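Local coordinates for sorbitol dehydrogenase (Gluconobacter oxydans, PDB 5ITG), which probably oxidises D-sorbitol to L-sorbose with NADP as cofactor, as a Rossmann-fold dehydrogenase, at residues 182-187 against 268-273; 223-228 against 264-269. All coordinates share one frame; numbering follows the deposited sequence.

Contact 1. Residues 182-187 against 268-273; sequences AFTVMS and QFADGR
The ring of Phe269 lies against Thr184 and Met186, and its surroundings show how one aromatic can seat a loop on a strand. Over one face sits CB of Arg273, a residue of the same loop, 3.5 Å above the ring plane and shifted toward the rim. Two groups meet the edge: a water oxygen lying in plane and, from strand 184-187, the selenium of selenomethionine Met186. Met186 SE stands 4.0 Å from Phe269 CZ, and the line from it to the ring centre runs 82° off the normal, a Met-aromatic contact made through the C-H rim. The methyl CG2 of Thr184 packs 3.6 Å from Phe269 CD2, its side chain lying aslant to the ring.

The threonine also supplies the polar grip. With CG2 anti to its backbone N, its hydroxyl is placed beside that N (chi1 -65°) and turned to the loop backbone, where Ala270 N donates to Thr184 OG1 over 2.8 Å at 154°. The same hydroxyl donates to the water at the ring edge, 2.6 Å from OG1; that water takes a second hydrogen from Asp271 N and gives one to Gly272 O, so it links the strand to two further loop residues. Thr184 OG1 is also hydrogen-bonded to Thr222 OG1. A second water donates to both Ala182 O and Asp271 OD2, while Asp271 OD1 forms a salt bridge with Lys181.

Thr184 and Met186 point toward the loop, whereas Val185 packs on helix 194-209 and Phe183, just ahead of the strand, on helix 164-177. Strand 184-187 pairs in parallel with strand 125-128, whose Ile125 also touches Phe269. This is a Rossmann-type sheet of the mannitol dehydrogenase family, with a connecting loop laid against its strand 184-187.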
# COMPACT_ATOMS: atom_id res chain seq x y z
N ALA A 182 -6.84 -12.66 -24.12
CA ALA A 182 -6.00 -12.47 -22.94
C ALA A 182 -6.78 -11.63 -21.94
O ALA A 182 -7.69 -10.91 -22.31
CB ALA A 182 -4.70 -11.75 -23.32
N PHE A 183 -6.44 -11.75 -20.66
CA PHE A 183 -7.10 -10.93 -19.65
C PHE A 183 -6.11 -9.89 -19.14
O PHE A 183 -4.94 -9.90 -19.51
CB PHE A 183 -7.64 -11.79 -18.49
CG PHE A 183 -6.67 -12.80 -17.96
CD1 PHE A 183 -5.44 -12.42 -17.43
CD2 PHE A 183 -7.01 -14.16 -17.95
CE1 PHE A 183 -4.56 -13.37 -16.90
CE2 PHE A 183 -6.13 -15.11 -17.43
CZ PHE A 183 -4.91 -14.72 -16.90
N THR A 184 -6.60 -8.99 -18.30
CA THR A 184 -5.76 -7.95 -17.72
C THR A 184 -5.15 -8.44 -16.41
O THR A 184 -5.85 -9.02 -15.58
CB THR A 184 -6.58 -6.68 -17.42
OG1 THR A 184 -7.07 -6.12 -18.64
CG2 THR A 184 -5.73 -5.65 -16.67
N VAL A 185 -3.85 -8.22 -16.23
CA VAL A 185 -3.19 -8.61 -14.98
C VAL A 185 -3.13 -7.31 -14.17
O VAL A 185 -2.39 -6.39 -14.52
CB VAL A 185 -1.77 -9.14 -15.21
CG1 VAL A 185 -1.10 -9.42 -13.89
CG2 VAL A 185 -1.81 -10.41 -16.06
N MSE A 186 -3.90 -7.25 -13.10
CA MSE A 186 -3.99 -6.06 -12.27
C MSE A 186 -3.45 -6.20 -10.85
O MSE A 186 -4.12 -6.71 -9.96
CB MSE A 186 -5.45 -5.60 -12.22
CG MSE A 186 -5.72 -4.28 -11.50
SE MSE A 186 -7.58 -3.75 -11.76
CE MSE A 186 -8.40 -4.86 -10.42
N SER A 187 -2.22 -5.74 -10.64
CA SER A 187 -1.62 -5.80 -9.32
C SER A 187 -2.22 -4.70 -8.44
O SER A 187 -2.38 -3.56 -8.87
CB SER A 187 -0.11 -5.59 -9.42
OG SER A 187 0.47 -5.47 -8.14
N GLN A 268 -5.38 0.65 -18.98
CA GLN A 268 -4.81 -0.25 -19.98
C GLN A 268 -5.38 -1.64 -19.70
O GLN A 268 -4.79 -2.42 -18.96
CB GLN A 268 -3.29 -0.29 -19.86
CG GLN A 268 -2.64 1.07 -19.68
CD GLN A 268 -1.16 0.99 -19.40
OE1 GLN A 268 -0.70 0.11 -18.67
NE2 GLN A 268 -0.39 1.92 -19.96
N PHE A 269 -6.54 -1.93 -20.29
CA PHE A 269 -7.17 -3.23 -20.10
C PHE A 269 -7.26 -4.01 -21.40
O PHE A 269 -7.57 -3.46 -22.46
CB PHE A 269 -8.54 -3.03 -19.45
CG PHE A 269 -8.46 -2.62 -18.00
CD1 PHE A 269 -8.03 -1.34 -17.65
CD2 PHE A 269 -8.68 -3.55 -16.98
CE1 PHE A 269 -7.82 -1.00 -16.30
CE2 PHE A 269 -8.48 -3.21 -15.64
CZ PHE A 269 -8.05 -1.94 -15.31
N ALA A 270 -6.96 -5.30 -21.32
CA ALA A 270 -6.95 -6.18 -22.48
C ALA A 270 -8.33 -6.53 -23.02
O ALA A 270 -8.52 -6.64 -24.24
CB ALA A 270 -6.19 -7.46 -22.15
N ASP A 271 -9.29 -6.72 -22.13
CA ASP A 271 -10.62 -7.10 -22.56
C ASP A 271 -11.73 -6.52 -21.70
O ASP A 271 -12.54 -7.26 -21.14
CB ASP A 271 -10.70 -8.63 -22.59
CG ASP A 271 -11.96 -9.14 -23.26
OD1 ASP A 271 -12.51 -8.42 -24.12
OD2 ASP A 271 -12.38 -10.27 -22.93
N GLY A 272 -11.77 -5.19 -21.60
CA GLY A 272 -12.80 -4.53 -20.82
C GLY A 272 -12.52 -4.41 -19.34
O GLY A 272 -11.63 -5.06 -18.79
N ARG A 273 -13.30 -3.55 -18.68
CA ARG A 273 -13.16 -3.31 -17.25
C ARG A 273 -14.44 -2.71 -16.70
O ARG A 273 -15.26 -2.16 -17.44
CB ARG A 273 -12.02 -2.33 -16.98
CG ARG A 273 -12.27 -0.92 -17.53
CD ARG A 273 -11.30 0.08 -16.92
NE ARG A 273 -11.36 1.42 -17.53
CZ ARG A 273 -12.32 2.31 -17.31
NH1 ARG A 273 -13.33 2.03 -16.49
NH2 ARG A 273 -12.26 3.50 -17.90
O HOH W 1 -10.35 -11.58 -21.47
O HOH W 2 -9.58 -6.60 -19.30

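Contact 2. Residues 223-228 against 264-269; sequences FPNGMV and VLEDQF
The side chains of Asn225 and Glu266 run alongside each other in the same direction, and a single carboxylate oxygen takes two donors from one residue. Glu266 CG is anti to its carbonyl carbon (chi1 -76°) and the chain is extended beyond, which carries the carboxylate alongside Asn225. Asn225 N reaches Glu266 OE1 over 3.0 Å from above the carboxylate plane; Asn225 ND2 reaches it over 3.1 Å from the same face, on the syn side but tilted out of that plane, a bent bond (139°). In return Glu266 N donates to Asn225 O. Next to this pair, Pro224 CB rests 3.4 Å from Glu266 O, and its CG approaches Leu265 CD1 and Phe269 CZ.

Backbone pairing continues the grip as an antiparallel strand pair, 226-228 with 264-266, in a three-stranded mixed sheet whose third strand is 282-284. Met227 and Val264 form the hydrogen-bonded pair, Met227 N to Val264 O at 2.7 Å and Val264 N to Met227 O at 2.9 Å. Met227 CB lies 3.9 Å from Val264 CB. Gly226 faces Leu265 in the non-hydrogen-bonded pair.

Further out, Asn196 N holds Asn225 OD1 and Val287 N binds Glu266 OE2, which fixes the far ends of both side chains. Asn194 OD1 accepts from Gly226 N at the start of helix 194-209.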
# COMPACT_ATOMS: atom_id res chain seq x y z
N PHE A 223 -0.68 -5.01 -18.24
CA PHE A 223 -0.23 -4.96 -16.84
C PHE A 223 -0.24 -3.50 -16.36
O PHE A 223 0.82 -2.92 -16.07
CB PHE A 223 1.19 -5.51 -16.71
CG PHE A 223 1.36 -6.92 -17.22
CD1 PHE A 223 1.49 -7.17 -18.58
CD2 PHE A 223 1.38 -7.99 -16.33
CE1 PHE A 223 1.65 -8.48 -19.06
CE2 PHE A 223 1.54 -9.30 -16.80
CZ PHE A 223 1.67 -9.54 -18.16
N PRO A 224 -1.44 -2.90 -16.23
CA PRO A 224 -1.52 -1.51 -15.79
C PRO A 224 -0.95 -1.28 -14.41
O PRO A 224 -1.05 -2.14 -13.53
CB PRO A 224 -3.02 -1.23 -15.83
CG PRO A 224 -3.61 -2.56 -15.42
CD PRO A 224 -2.77 -3.53 -16.25
N ASN A 225 -0.33 -0.12 -14.23
CA ASN A 225 0.21 0.26 -12.93
C ASN A 225 -0.91 0.97 -12.20
O ASN A 225 -1.75 1.65 -12.82
CB ASN A 225 1.38 1.24 -13.09
CG ASN A 225 2.60 0.59 -13.68
OD1 ASN A 225 3.22 -0.28 -13.08
ND2 ASN A 225 2.97 1.04 -14.88
N GLY A 226 -0.93 0.83 -10.88
CA GLY A 226 -1.95 1.49 -10.10
C GLY A 226 -1.37 1.97 -8.79
O GLY A 226 -0.44 1.36 -8.26
N MSE A 227 -1.93 3.05 -8.26
CA MSE A 227 -1.45 3.56 -6.98
C MSE A 227 -2.60 3.31 -6.02
O MSE A 227 -3.73 3.73 -6.27
CB MSE A 227 -1.17 5.05 -7.11
CG MSE A 227 -0.16 5.56 -6.14
SE MSE A 227 -0.82 7.19 -5.44
CE MSE A 227 -2.08 6.31 -4.27
N VAL A 228 -2.34 2.61 -4.92
CA VAL A 228 -3.42 2.29 -3.99
C VAL A 228 -3.11 2.76 -2.57
O VAL A 228 -1.96 2.78 -2.14
CB VAL A 228 -3.67 0.77 -3.97
CG1 VAL A 228 -3.98 0.28 -5.39
CG2 VAL A 228 -2.45 0.04 -3.40
N VAL A 264 -5.71 5.05 -8.00
CA VAL A 264 -5.35 5.67 -9.26
C VAL A 264 -4.95 4.49 -10.14
O VAL A 264 -4.09 3.70 -9.76
CB VAL A 264 -4.19 6.65 -9.08
CG1 VAL A 264 -3.77 7.22 -10.42
CG2 VAL A 264 -4.63 7.78 -8.14
N LEU A 265 -5.56 4.38 -11.31
CA LEU A 265 -5.29 3.23 -12.16
C LEU A 265 -5.07 3.59 -13.62
O LEU A 265 -5.84 4.35 -14.20
CB LEU A 265 -6.48 2.28 -12.02
CG LEU A 265 -6.60 0.96 -12.77
CD1 LEU A 265 -5.56 -0.03 -12.26
CD2 LEU A 265 -8.01 0.40 -12.56
N GLU A 266 -4.01 3.04 -14.21
CA GLU A 266 -3.74 3.29 -15.62
C GLU A 266 -4.81 2.55 -16.41
O GLU A 266 -5.11 1.38 -16.13
CB GLU A 266 -2.33 2.80 -15.99
CG GLU A 266 -1.24 3.75 -15.50
CD GLU A 266 0.18 3.24 -15.76
OE1 GLU A 266 0.35 2.07 -16.16
OE2 GLU A 266 1.12 4.02 -15.54
N ASP A 267 -5.41 3.23 -17.38
CA ASP A 267 -6.48 2.65 -18.18
C ASP A 267 -5.92 1.81 -19.32
O ASP A 267 -5.98 2.21 -20.49
CB ASP A 267 -7.36 3.77 -18.75
CG ASP A 267 -8.78 3.30 -19.05
OD1 ASP A 267 -9.03 2.08 -19.02
OD2 ASP A 267 -9.64 4.15 -19.33
N GLN A 268 -5.38 0.65 -18.98
CA GLN A 268 -4.81 -0.25 -19.98
C GLN A 268 -5.38 -1.64 -19.70
O GLN A 268 -4.79 -2.42 -18.96
CB GLN A 268 -3.29 -0.29 -19.86
CG GLN A 268 -2.64 1.07 -19.68
CD GLN A 268 -1.16 0.99 -19.40
OE1 GLN A 268 -0.70 0.11 -18.67
NE2 GLN A 268 -0.39 1.92 -19.96
N PHE A 269 -6.54 -1.93 -20.29
CA PHE A 269 -7.17 -3.23 -20.10
C PHE A 269 -7.26 -4.01 -21.40
O PHE A 269 -7.57 -3.46 -22.46
CB PHE A 269 -8.54 -3.03 -19.45
CG PHE A 269 -8.46 -2.62 -18.00
CD1 PHE A 269 -8.03 -1.34 -17.65
CD2 PHE A 269 -8.68 -3.55 -16.98
CE1 PHE A 269 -7.82 -1.00 -16.30
CE2 PHE A 269 -8.48 -3.21 -15.64
CZ PHE A 269 -8.05 -1.94 -15.31

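From the N terminus, strand 184-187 comes first, followed by helices 194-209 and 211-220, then 223-228. Helix 237-247 and strand 255-258 precede 264-269, which overlaps 268-273 at Gln268 and Phe269. Contact 2 closes the shorter loop, and its span falls within the longer one closed by contact 1; the two do not cross. The first segments also touch directly, with Val185 CB 3.5 Å from Phe223 CD2. In the last stretch, Arg273 NE forms a salt bridge with Asp267 OD1. Contact 2 pairs two strands of the small three-stranded sheet, and contact 1 fastens the loop that follows to strand 184-187 of the large Rossmann-type sheet.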